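Local coordinates for protein alpha-fucosidase (Bifidobacterium bifidum, PDB 2EAB) that hydrolyses alpha-1,2-linked L-fucose, this chain being the catalytic part of a longer, probably membrane-anchored enzyme, at residues L374-Y378 against M753-F758; N396-W401 against F764-G768; S553-R557 against W653-G657; C610-W615 against A635-L639. All blocks are in the same frame, centred on the assembly; numbering follows the deposited sequence.

Contact 1: residues L374-Y378 against M753-F758; sequences LVYKY and MYANLF
Met753 and Val375 reach toward each other tip to tip: the bent methionine chain brings CE against both valine methyls, though the model sets them too close for the exact spacing to be trusted. From here the chain makes a type I turn, Tyr754 to Leu757, closed by Leu757 N on Tyr754 O. At Asn756 it is the backbone that faces helix 365-386, with O 2.9 Å from Tyr378 OH. The side chain serves its own loop instead, OD1 taking the Phe758 N-H from above the carbonyl plane at 3.0 Å as an Asx turn, while ND2 bonds to Thr51 O and Gln48 O. Leu757 fills the middle: its CB lies 3.6 Å from Tyr378 CE2, and CD1 reaches Val375 CG2 at 4.1 Å. With CG roughly anti to the backbone N (chi1 -155°), the Tyr378 ring is carried toward the loop, and Leu757 O sits at its edge, 3.3 Å from CE2, also accepting from Asn769 ND2. Phe758 ends the walk with CE1 4.0 Å from Tyr378 OH. The contact thus joins loop to helix through buried apolar side chains, while the tyrosine offers its edge to the Leu757 carbonyl, whose partial negative charge the ring C-H groups probably help to offset.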
loop_
_atom_site.group_PDB
_atom_site.type_symbol
_atom_site.label_atom_id
_atom_site.label_comp_id
_atom_site.label_asym_id
_atom_site.label_seq_id
_atom_site.Cartn_x
_atom_site.Cartn_y
_atom_site.Cartn_z
ATOM N N LEU A 374 -2.440 -12.941 -13.253
ATOM C CA LEU A 374 -1.778 -11.729 -13.727
ATOM C C LEU A 374 -2.023 -10.549 -12.800
ATOM O O LEU A 374 -1.086 -9.830 -12.461
ATOM C CB LEU A 374 -2.210 -11.364 -15.147
ATOM C CG LEU A 374 -1.553 -12.088 -16.322
ATOM C CD1 LEU A 374 -2.182 -11.618 -17.629
ATOM C CD2 LEU A 374 -0.036 -11.892 -16.348
ATOM N N VAL A 375 -3.274 -10.353 -12.399
ATOM C CA VAL A 375 -3.597 -9.268 -11.467
ATOM C C VAL A 375 -2.856 -9.474 -10.140
ATOM O O VAL A 375 -2.282 -8.529 -9.592
ATOM C CB VAL A 375 -5.119 -9.114 -11.261
ATOM C CG1 VAL A 375 -5.421 -8.109 -10.149
ATOM C CG2 VAL A 375 -5.781 -8.685 -12.573
ATOM N N TYR A 376 -2.843 -10.713 -9.647
ATOM C CA TYR A 376 -2.089 -11.053 -8.446
ATOM C C TYR A 376 -0.620 -10.634 -8.573
ATOM O O TYR A 376 -0.067 -9.942 -7.708
ATOM C CB TYR A 376 -2.178 -12.562 -8.147
ATOM C CG TYR A 376 -1.236 -12.945 -7.034
ATOM C CD1 TYR A 376 -1.586 -12.726 -5.706
ATOM C CD2 TYR A 376 0.035 -13.447 -7.309
ATOM C CE1 TYR A 376 -0.711 -13.039 -4.677
ATOM C CE2 TYR A 376 0.922 -13.753 -6.286
ATOM C CZ TYR A 376 0.545 -13.542 -4.975
ATOM O OH TYR A 376 1.428 -13.841 -3.972
ATOM N N LYS A 377 0.006 -11.073 -9.662
ATOM C CA LYS A 377 1.423 -10.837 -9.899
ATOM C C LYS A 377 1.721 -9.352 -10.086
ATOM O O LYS A 377 2.786 -8.872 -9.702
ATOM C CB LYS A 377 1.882 -11.617 -11.127
ATOM C CG LYS A 377 1.963 -13.114 -10.890
ATOM C CD LYS A 377 2.088 -13.871 -12.198
ATOM C CE LYS A 377 2.300 -15.346 -11.926
ATOM N NZ LYS A 377 2.492 -16.123 -13.179
ATOM N N TYR A 378 0.768 -8.637 -10.680
ATOM C CA TYR A 378 0.910 -7.204 -10.935
ATOM C C TYR A 378 1.050 -6.423 -9.636
ATOM O O TYR A 378 1.795 -5.448 -9.586
ATOM C CB TYR A 378 -0.305 -6.691 -11.696
ATOM C CG TYR A 378 -0.145 -5.438 -12.544
ATOM C CD1 TYR A 378 1.038 -5.147 -13.236
ATOM C CD2 TYR A 378 -1.228 -4.588 -12.711
ATOM C CE1 TYR A 378 1.124 -4.005 -14.053
ATOM C CE2 TYR A 378 -1.155 -3.465 -13.518
ATOM C CZ TYR A 378 0.015 -3.183 -14.188
ATOM O OH TYR A 378 0.064 -2.078 -15.008
ATOM N N MET A 753 -11.029 -2.951 -12.762
ATOM C CA MET A 753 -9.740 -3.027 -13.436
ATOM C C MET A 753 -9.807 -2.398 -14.819
ATOM O O MET A 753 -10.689 -2.732 -15.616
ATOM C CB MET A 753 -9.290 -4.483 -13.563
ATOM C CG MET A 753 -8.917 -5.125 -12.243
ATOM S SD MET A 753 -7.320 -4.529 -11.671
ATOM C CE MET A 753 -6.276 -5.711 -12.485
ATOM N N TYR A 754 -8.879 -1.490 -15.101
ATOM C CA TYR A 754 -8.741 -0.930 -16.437
ATOM C C TYR A 754 -7.999 -1.914 -17.354
ATOM O O TYR A 754 -7.507 -2.954 -16.896
ATOM C CB TYR A 754 -8.015 0.418 -16.388
ATOM C CG TYR A 754 -8.774 1.571 -15.749
ATOM C CD1 TYR A 754 -10.150 1.737 -15.942
ATOM C CD2 TYR A 754 -8.095 2.528 -14.988
ATOM C CE1 TYR A 754 -10.830 2.815 -15.369
ATOM C CE2 TYR A 754 -8.765 3.610 -14.417
ATOM C CZ TYR A 754 -10.128 3.746 -14.606
ATOM O OH TYR A 754 -10.781 4.815 -14.027
ATOM N N ALA A 755 -7.905 -1.574 -18.639
ATOM C CA ALA A 755 -7.264 -2.438 -19.638
ATOM C C ALA A 755 -5.792 -2.725 -19.349
ATOM O O ALA A 755 -5.276 -3.771 -19.749
ATOM C CB ALA A 755 -7.427 -1.855 -21.040
ATOM N N ASN A 756 -5.127 -1.794 -18.662
ATOM C CA ASN A 756 -3.738 -1.958 -18.231
ATOM C C ASN A 756 -3.619 -2.599 -16.843
ATOM O O ASN A 756 -2.544 -2.584 -16.239
ATOM C CB ASN A 756 -3.027 -0.601 -18.234
ATOM C CG ASN A 756 -3.666 0.401 -17.273
ATOM O OD1 ASN A 756 -4.657 0.102 -16.609
ATOM N ND2 ASN A 756 -3.100 1.601 -17.208
ATOM N N LEU A 757 -4.738 -3.130 -16.360
ATOM C CA LEU A 757 -4.857 -3.780 -15.050
ATOM C C LEU A 757 -4.611 -2.867 -13.848
ATOM O O LEU A 757 -4.370 -3.345 -12.734
ATOM C CB LEU A 757 -4.036 -5.078 -14.975
ATOM C CG LEU A 757 -4.337 -6.104 -16.076
ATOM C CD1 LEU A 757 -3.602 -7.405 -15.807
ATOM C CD2 LEU A 757 -5.839 -6.352 -16.239
ATOM N N PHE A 758 -4.687 -1.556 -14.067
ATOM C CA PHE A 758 -4.771 -0.625 -12.945
ATOM C C PHE A 758 -6.132 -0.752 -12.267
ATOM O O PHE A 758 -7.181 -0.719 -12.917
ATOM C CB PHE A 758 -4.584 0.826 -13.399
ATOM C CG PHE A 758 -3.153 1.324 -13.383
ATOM C CD1 PHE A 758 -2.119 0.607 -12.762
ATOM C CD2 PHE A 758 -2.859 2.563 -13.947
ATOM C CE1 PHE A 758 -0.805 1.107 -12.745
ATOM C CE2 PHE A 758 -1.557 3.069 -13.941
ATOM C CZ PHE A 758 -0.527 2.343 -13.332
#

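Contact 2: residues N396-W401 against F764-G768; sequences NLQGIW and FQIDG
Ile766 anchors its backbone on Leu397 before its side chain reaches the turn Asn396-Gly399: Ile766 N donates to Leu397 O at 3.0 Å, nearly straight at 169°, from a position tilted 22° off the carbonyl plane. Followed outward, Ile766 CB lies 3.7 Å from that same Leu397 O. The CG2 branch packs against the turn backbone, 3.5 Å from Asn396 O and equally near Gly399 N. The other branch, with CG1 swung roughly opposite the backbone N (chi1 -155°), carries CD1 past Gly399 CA to the edge of the Trp401 indole, 3.8 Å from CZ3. A side chain at Gly399 would collide with CD1, and the positive phi there suits glycine too. Alongside, Phe764 CE2 meets Gln398 CB at 3.6 Å, and the ring edge faces Trp401 O; Trp47 of helix 42-50 and the stacked Phe758 also pack on this phenyl. An alanine in place of Phe764 is likely to open a gap beside Gln398 and leave Phe758 without its stacking mate. A water bridges the backbones, donating to Leu397 O at 2.7 Å and accepting from Asp767 N. Leu397 O is therefore gripped twice, by a peptide N-H and by water, so the turn, which follows calcium-binding Leu393 closely in sequence, is pinned to the start of helix 767-780 by backbone polarity while apolar groups fill in around it.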
loop_
_atom_site.group_PDB
_atom_site.type_symbol
_atom_site.label_atom_id
_atom_site.label_comp_id
_atom_site.label_asym_id
_atom_site.label_seq_id
_atom_site.Cartn_x
_atom_site.Cartn_y
_atom_site.Cartn_z
ATOM N N ASN A 396 2.387 6.131 -2.906
ATOM C CA ASN A 396 1.254 7.017 -2.633
ATOM C C ASN A 396 -0.035 6.425 -3.231
ATOM O O ASN A 396 -0.070 5.238 -3.574
ATOM C CB ASN A 396 1.547 8.472 -3.081
ATOM C CG ASN A 396 1.804 8.607 -4.575
ATOM O OD1 ASN A 396 1.077 8.055 -5.398
ATOM N ND2 ASN A 396 2.821 9.395 -4.929
ATOM N N LEU A 397 -1.101 7.216 -3.330
ATOM C CA LEU A 397 -2.372 6.702 -3.853
ATOM C C LEU A 397 -2.253 6.136 -5.268
ATOM O O LEU A 397 -3.125 5.377 -5.701
ATOM C CB LEU A 397 -3.456 7.786 -3.853
ATOM C CG LEU A 397 -4.136 8.145 -2.536
ATOM C CD1 LEU A 397 -5.105 9.282 -2.773
ATOM C CD2 LEU A 397 -4.865 6.942 -1.946
ATOM N N GLN A 398 -1.186 6.511 -5.974
ATOM C CA GLN A 398 -0.949 6.074 -7.346
ATOM C C GLN A 398 0.403 5.382 -7.509
ATOM O O GLN A 398 0.889 5.210 -8.626
ATOM C CB GLN A 398 -1.106 7.255 -8.317
ATOM C CG GLN A 398 -2.533 7.787 -8.316
ATOM C CD GLN A 398 -2.783 8.939 -9.273
ATOM O OE1 GLN A 398 -2.086 9.107 -10.278
ATOM N NE2 GLN A 398 -3.813 9.719 -8.984
ATOM N N GLY A 399 0.977 4.946 -6.387
ATOM C CA GLY A 399 2.300 4.333 -6.387
ATOM C C GLY A 399 3.322 5.436 -6.551
ATOM O O GLY A 399 3.679 6.112 -5.582
ATOM N N ILE A 400 3.793 5.594 -7.788
ATOM C CA ILE A 400 4.567 6.760 -8.204
ATOM C C ILE A 400 4.085 7.326 -9.549
ATOM O O ILE A 400 4.689 8.271 -10.061
ATOM C CB ILE A 400 6.105 6.472 -8.324
ATOM C CG1 ILE A 400 6.398 5.333 -9.316
ATOM C CG2 ILE A 400 6.735 6.252 -6.957
ATOM C CD1 ILE A 400 7.866 5.194 -9.668
ATOM N N TRP A 401 3.015 6.764 -10.112
ATOM C CA TRP A 401 2.637 7.044 -11.505
ATOM C C TRP A 401 1.448 7.986 -11.598
ATOM O O TRP A 401 0.393 7.700 -11.049
ATOM C CB TRP A 401 2.344 5.733 -12.255
ATOM C CG TRP A 401 3.523 4.808 -12.255
ATOM C CD1 TRP A 401 4.612 4.890 -13.068
ATOM C CD2 TRP A 401 3.751 3.690 -11.386
ATOM N NE1 TRP A 401 5.505 3.883 -12.775
ATOM C CE2 TRP A 401 5.006 3.138 -11.738
ATOM C CE3 TRP A 401 3.022 3.103 -10.341
ATOM C CZ2 TRP A 401 5.541 2.016 -11.096
ATOM C CZ3 TRP A 401 3.558 1.992 -9.701
ATOM C CH2 TRP A 401 4.808 1.464 -10.078
ATOM N N PHE A 764 -8.224 5.708 -11.330
ATOM C CA PHE A 764 -7.124 4.828 -10.935
ATOM C C PHE A 764 -6.708 5.104 -9.499
ATOM O O PHE A 764 -6.426 6.254 -9.144
ATOM C CB PHE A 764 -5.931 5.039 -11.879
ATOM C CG PHE A 764 -4.596 4.570 -11.334
ATOM C CD1 PHE A 764 -4.421 3.289 -10.816
ATOM C CD2 PHE A 764 -3.498 5.414 -11.401
ATOM C CE1 PHE A 764 -3.169 2.877 -10.339
ATOM C CE2 PHE A 764 -2.248 5.008 -10.940
ATOM C CZ PHE A 764 -2.083 3.740 -10.403
ATOM N N GLN A 765 -6.690 4.040 -8.695
ATOM C CA GLN A 765 -6.195 4.053 -7.321
ATOM C C GLN A 765 -5.445 2.746 -7.132
ATOM O O GLN A 765 -6.011 1.670 -7.336
ATOM C CB GLN A 765 -7.357 4.143 -6.328
ATOM C CG GLN A 765 -8.052 5.499 -6.310
ATOM C CD GLN A 765 -7.170 6.596 -5.755
ATOM O OE1 GLN A 765 -6.597 7.398 -6.502
ATOM N NE2 GLN A 765 -7.053 6.637 -4.442
ATOM N N ILE A 766 -4.175 2.829 -6.766
ATOM C CA ILE A 766 -3.335 1.632 -6.708
ATOM C C ILE A 766 -3.661 0.719 -5.521
ATOM O O ILE A 766 -3.341 -0.479 -5.536
ATOM C CB ILE A 766 -1.838 2.015 -6.721
ATOM C CG1 ILE A 766 -0.981 0.874 -7.281
ATOM C CG2 ILE A 766 -1.374 2.503 -5.343
ATOM C CD1 ILE A 766 0.434 1.290 -7.651
ATOM N N ASP A 767 -4.311 1.281 -4.501
ATOM C CA ASP A 767 -4.632 0.527 -3.293
ATOM C C ASP A 767 -5.210 -0.854 -3.596
ATOM O O ASP A 767 -4.695 -1.869 -3.110
ATOM C CB ASP A 767 -5.531 1.324 -2.325
ATOM C CG ASP A 767 -6.674 2.072 -3.016
ATOM O OD1 ASP A 767 -7.332 1.539 -3.932
ATOM O OD2 ASP A 767 -6.939 3.218 -2.596
ATOM N N GLY A 768 -6.242 -0.899 -4.438
ATOM C CA GLY A 768 -6.905 -2.156 -4.781
ATOM C C GLY A 768 -6.036 -3.158 -5.516
ATOM O O GLY A 768 -6.284 -4.359 -5.430
HETATM O O HOH W 1 -4.546 4.078 -3.771
#

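Contact 3: residues S553-R557 against W653-G657; sequences SSGDR and WYFEG
Arg557 lays its guanidinium flat over one face of the Tyr654 ring, a stacked cation-pi pair with planes 14° apart and CZ 4.0 Å from the ring centroid. The bend at chi3 (55°) folds the chain over the ring, and Arg557 CD adds a CH-pi contact almost straight above the centroid. Hydrogen bonds fix the charged group: NH1 gives to Ser554 O at 2.8 Å, with the acceptor in the guanidinium plane. NE bonds to Leu639 O, and NH2 to Lys640 O and, as a salt bridge, to Glu643; Tyr654 OH is tied to Pro641 O. Two waters span the segments. One accepts from Arg557 NH1 and donates to Tyr654 O; the other donates to Ser554 OG at 2.8 Å and takes a weak bond from Phe655 N. In the packing, Ser554 OG, which also bonds to Asp574 O, touches Tyr654 CB at 3.6 Å, and Ser553 O meets Phe655 CB at 3.4 Å. The loop before strand 558-565 thus meets the type I turn Trp653-Glu656 of the family 95 catalytic domain, away from the calcium sites. With several bonds gripping the guanidinium, its buried charge is probably well compensated by Glu643, backbone carbonyls and pi electrons together.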
loop_
_atom_site.group_PDB
_atom_site.type_symbol
_atom_site.label_atom_id
_atom_site.label_comp_id
_atom_site.label_asym_id
_atom_site.label_seq_id
_atom_site.Cartn_x
_atom_site.Cartn_y
_atom_site.Cartn_z
ATOM N N SER A 553 -23.350 6.231 27.663
ATOM C CA SER A 553 -23.751 5.786 26.325
ATOM C C SER A 553 -22.909 4.625 25.790
ATOM O O SER A 553 -23.347 3.905 24.895
ATOM C CB SER A 553 -23.761 6.947 25.324
ATOM O OG SER A 553 -22.452 7.299 24.917
ATOM N N SER A 554 -21.708 4.453 26.338
ATOM C CA SER A 554 -20.800 3.406 25.862
ATOM C C SER A 554 -20.449 2.341 26.907
ATOM O O SER A 554 -19.506 1.567 26.726
ATOM C CB SER A 554 -19.546 4.017 25.230
ATOM O OG SER A 554 -19.879 4.615 23.988
ATOM N N GLY A 555 -21.226 2.293 27.988
ATOM C CA GLY A 555 -21.098 1.238 28.984
ATOM C C GLY A 555 -19.891 1.391 29.883
ATOM O O GLY A 555 -19.421 2.501 30.132
ATOM N N ASP A 556 -19.392 0.258 30.366
ATOM C CA ASP A 556 -18.297 0.223 31.321
ATOM C C ASP A 556 -17.011 -0.192 30.616
ATOM O O ASP A 556 -16.732 -1.379 30.461
ATOM C CB ASP A 556 -18.631 -0.745 32.466
ATOM C CG ASP A 556 -17.647 -0.659 33.626
ATOM O OD1 ASP A 556 -16.632 0.066 33.529
ATOM O OD2 ASP A 556 -17.902 -1.324 34.654
ATOM N N ARG A 557 -16.237 0.800 30.183
ATOM C CA ARG A 557 -15.017 0.558 29.411
ATOM C C ARG A 557 -14.244 1.852 29.258
ATOM O O ARG A 557 -14.802 2.935 29.427
ATOM C CB ARG A 557 -15.343 -0.004 28.013
ATOM C CG ARG A 557 -16.426 0.775 27.256
ATOM C CD ARG A 557 -16.457 0.454 25.762
ATOM N NE ARG A 557 -16.607 -0.967 25.450
ATOM C CZ ARG A 557 -17.761 -1.629 25.458
ATOM N NH1 ARG A 557 -18.896 -1.020 25.801
ATOM N NH2 ARG A 557 -17.776 -2.915 25.141
ATOM N N TRP A 653 -21.176 0.884 17.014
ATOM C CA TRP A 653 -21.167 1.841 18.121
ATOM C C TRP A 653 -21.589 1.147 19.400
ATOM O O TRP A 653 -22.387 0.209 19.368
ATOM C CB TRP A 653 -22.122 3.004 17.853
ATOM C CG TRP A 653 -21.794 3.761 16.615
ATOM C CD1 TRP A 653 -20.914 4.805 16.494
ATOM C CD2 TRP A 653 -22.323 3.527 15.310
ATOM N NE1 TRP A 653 -20.870 5.234 15.189
ATOM C CE2 TRP A 653 -21.730 4.471 14.441
ATOM C CE3 TRP A 653 -23.255 2.616 14.788
ATOM C CZ2 TRP A 653 -22.030 4.522 13.079
ATOM C CZ3 TRP A 653 -23.554 2.672 13.439
ATOM C CH2 TRP A 653 -22.944 3.619 12.599
ATOM N N TYR A 654 -21.083 1.619 20.529
ATOM C CA TYR A 654 -21.388 0.972 21.808
ATOM C C TYR A 654 -22.802 1.227 22.316
ATOM O O TYR A 654 -23.273 0.510 23.201
ATOM C CB TYR A 654 -20.295 1.264 22.859
ATOM C CG TYR A 654 -18.975 0.727 22.378
ATOM C CD1 TYR A 654 -18.813 -0.643 22.162
ATOM C CD2 TYR A 654 -17.916 1.576 22.060
ATOM C CE1 TYR A 654 -17.623 -1.157 21.668
ATOM C CE2 TYR A 654 -16.718 1.068 21.563
ATOM C CZ TYR A 654 -16.581 -0.297 21.369
ATOM O OH TYR A 654 -15.400 -0.788 20.865
ATOM N N PHE A 655 -23.487 2.217 21.745
ATOM C CA PHE A 655 -24.908 2.419 22.052
ATOM C C PHE A 655 -25.865 1.591 21.179
ATOM O O PHE A 655 -27.087 1.667 21.339
ATOM C CB PHE A 655 -25.305 3.913 22.082
ATOM C CG PHE A 655 -25.006 4.691 20.811
ATOM C CD1 PHE A 655 -25.241 4.163 19.544
ATOM C CD2 PHE A 655 -24.540 5.999 20.904
ATOM C CE1 PHE A 655 -24.979 4.911 18.394
ATOM C CE2 PHE A 655 -24.275 6.752 19.766
ATOM C CZ PHE A 655 -24.495 6.206 18.509
ATOM N N GLU A 656 -25.306 0.799 20.266
ATOM C CA GLU A 656 -26.087 0.008 19.321
ATOM C C GLU A 656 -26.794 -1.171 19.995
ATOM O O GLU A 656 -26.269 -1.767 20.934
ATOM C CB GLU A 656 -25.150 -0.489 18.219
ATOM C CG GLU A 656 -25.782 -1.261 17.075
ATOM C CD GLU A 656 -24.775 -1.567 15.978
ATOM O OE1 GLU A 656 -24.926 -2.603 15.299
ATOM O OE2 GLU A 656 -23.822 -0.773 15.800
ATOM N N GLY A 657 -27.995 -1.486 19.513
ATOM C CA GLY A 657 -28.717 -2.688 19.937
ATOM C C GLY A 657 -28.782 -3.632 18.755
ATOM O O GLY A 657 -27.813 -4.342 18.458
HETATM O O HOH W 2 -21.729 4.813 21.888
HETATM O O HOH W 3 -21.914 -1.257 25.065
#

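Contact 4: residues C610-W615 against A635-L639; sequences CSADNW and AKSLL
Cys610 sends SG directly opposite its amide nitrogen (chi1 176°) and Leu638 sets CG opposite its carbonyl carbon (chi1 -67°), which brings SG within 3.7 Å of Leu638 CD1. That methyl is the meeting point of the contact. It also presses on the backbone, 3.5 Å from Ser611 C and 3.6 Å from Ala612 N, and on the indole, 3.6 Å from Trp615 CZ3. Leu638 and the indole lie at a slant to each other. One helical turn back, Ala635 CB rests 3.7 Å from Trp615 CZ2, with Ala635 CA close to CH2. Trp615 is held in turn by NE1 on Val543 O and by an edge-to-face stack with Phe623. Replacing Trp615 by a serine would probably leave Ala635 CB and Leu638 CD1 facing a gap and Val543 O without its donor. On the loop side, Ser611 OG accepts from Asp613 N at 3.0 Å, an ST turn that leads into the short 3-10 segment 612-615. Ser637 OG lies beside the sulfur but bonds to Cys634 O. Cys610 is itself disulfide-bonded to Cys634 on the helix, so covalent bond and apolar seam run side by side: a disulfide-closed loop folded back on helix 632-639, at the periphery of the family 95 catalytic domain and away from the calcium sites.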
loop_
_atom_site.group_PDB
_atom_site.type_symbol
_atom_site.label_atom_id
_atom_site.label_comp_id
_atom_site.label_asym_id
_atom_site.label_seq_id
_atom_site.Cartn_x
_atom_site.Cartn_y
_atom_site.Cartn_z
ATOM N N CYS A 610 -6.930 -2.992 38.225
ATOM C CA CYS A 610 -7.111 -2.378 36.924
ATOM C C CYS A 610 -8.572 -2.004 36.735
ATOM O O CYS A 610 -9.455 -2.863 36.753
ATOM C CB CYS A 610 -6.641 -3.339 35.836
ATOM S SG CYS A 610 -6.909 -2.778 34.154
ATOM N N SER A 611 -8.809 -0.707 36.560
ATOM C CA SER A 611 -10.150 -0.152 36.466
ATOM C C SER A 611 -10.115 1.082 35.581
ATOM O O SER A 611 -9.124 1.808 35.570
ATOM C CB SER A 611 -10.636 0.247 37.861
ATOM O OG SER A 611 -11.826 1.011 37.791
ATOM N N ALA A 612 -11.206 1.327 34.862
ATOM C CA ALA A 612 -11.337 2.552 34.074
ATOM C C ALA A 612 -11.291 3.793 34.963
ATOM O O ALA A 612 -10.968 4.884 34.491
ATOM C CB ALA A 612 -12.609 2.526 33.245
ATOM N N ASP A 613 -11.593 3.617 36.251
ATOM C CA ASP A 613 -11.471 4.691 37.236
ATOM C C ASP A 613 -10.027 5.176 37.402
ATOM O O ASP A 613 -9.800 6.288 37.885
ATOM C CB ASP A 613 -12.021 4.246 38.597
ATOM C CG ASP A 613 -13.535 4.132 38.616
ATOM O OD1 ASP A 613 -14.206 4.722 37.743
ATOM O OD2 ASP A 613 -14.061 3.457 39.527
ATOM N N ASN A 614 -9.060 4.348 37.002
ATOM C CA ASN A 614 -7.641 4.703 37.081
ATOM C C ASN A 614 -7.254 5.855 36.156
ATOM O O ASN A 614 -6.157 6.395 36.270
ATOM C CB ASN A 614 -6.752 3.490 36.777
ATOM C CG ASN A 614 -6.939 2.351 37.767
ATOM O OD1 ASN A 614 -7.629 2.488 38.784
ATOM N ND2 ASN A 614 -6.317 1.216 37.471
ATOM N N TRP A 615 -8.153 6.213 35.240
ATOM C CA TRP A 615 -7.901 7.280 34.270
ATOM C C TRP A 615 -8.438 8.651 34.700
ATOM O O TRP A 615 -8.405 9.606 33.922
ATOM C CB TRP A 615 -8.411 6.883 32.877
ATOM C CG TRP A 615 -7.355 6.177 32.086
ATOM C CD1 TRP A 615 -6.580 6.713 31.091
ATOM C CD2 TRP A 615 -6.927 4.817 32.240
ATOM N NE1 TRP A 615 -5.705 5.770 30.615
ATOM C CE2 TRP A 615 -5.896 4.597 31.299
ATOM C CE3 TRP A 615 -7.322 3.759 33.072
ATOM C CZ2 TRP A 615 -5.252 3.362 31.171
ATOM C CZ3 TRP A 615 -6.677 2.530 32.945
ATOM C CH2 TRP A 615 -5.656 2.342 32.000
ATOM N N ALA A 635 -4.789 -1.102 30.252
ATOM C CA ALA A 635 -5.528 -0.317 29.263
ATOM C C ALA A 635 -6.173 -1.222 28.211
ATOM O O ALA A 635 -7.354 -1.079 27.894
ATOM C CB ALA A 635 -4.616 0.714 28.602
ATOM N N LYS A 636 -5.398 -2.175 27.698
ATOM C CA LYS A 636 -5.878 -3.093 26.666
ATOM C C LYS A 636 -7.092 -3.889 27.152
ATOM O O LYS A 636 -8.062 -4.074 26.411
ATOM C CB LYS A 636 -4.748 -4.038 26.255
ATOM C CG LYS A 636 -5.125 -5.094 25.237
ATOM C CD LYS A 636 -3.898 -5.870 24.801
ATOM C CE LYS A 636 -4.272 -7.124 24.041
ATOM N NZ LYS A 636 -4.800 -8.182 24.940
ATOM N N SER A 637 -7.037 -4.342 28.406
ATOM C CA SER A 637 -8.098 -5.166 28.989
ATOM C C SER A 637 -9.401 -4.401 29.217
ATOM O O SER A 637 -10.455 -5.014 29.392
ATOM C CB SER A 637 -7.630 -5.788 30.312
ATOM O OG SER A 637 -7.667 -4.848 31.374
ATOM N N LEU A 638 -9.327 -3.072 29.229
ATOM C CA LEU A 638 -10.484 -2.239 29.547
ATOM C C LEU A 638 -11.246 -1.730 28.334
ATOM O O LEU A 638 -12.322 -1.147 28.478
ATOM C CB LEU A 638 -10.067 -1.062 30.427
ATOM C CG LEU A 638 -9.579 -1.404 31.834
ATOM C CD1 LEU A 638 -8.968 -0.171 32.472
ATOM C CD2 LEU A 638 -10.701 -1.969 32.701
ATOM N N LEU A 639 -10.696 -1.942 27.140
ATOM C CA LEU A 639 -11.326 -1.435 25.923
ATOM C C LEU A 639 -12.583 -2.211 25.552
ATOM O O LEU A 639 -13.565 -1.623 25.084
ATOM C CB LEU A 639 -10.331 -1.417 24.762
ATOM C CG LEU A 639 -9.193 -0.397 24.885
ATOM C CD1 LEU A 639 -8.092 -0.719 23.895
ATOM C CD2 LEU A 639 -9.692 1.033 24.682
#

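Contacts 1 and 2 belong to the core, their centres about 15 and 8 Å from the chain centre, and every touching residue there is buried. Both draw on the stretch from the loop after helix 738-751 into helix 767-780, and they join through the stacked rings of Phe758 and Phe764. Contacts 3 and 4 lie far out and touch through Arg557 and the end of segment 635-639; contact 3 is still buried, contact 4 only partly. The chemistry changes along the way: apolar groups against a backbone carbonyl in contact 1, a backbone bond and a bridging water in contact 2, a buried charge on an aromatic face in contact 3, and a disulfide with apolar packing in contact 4.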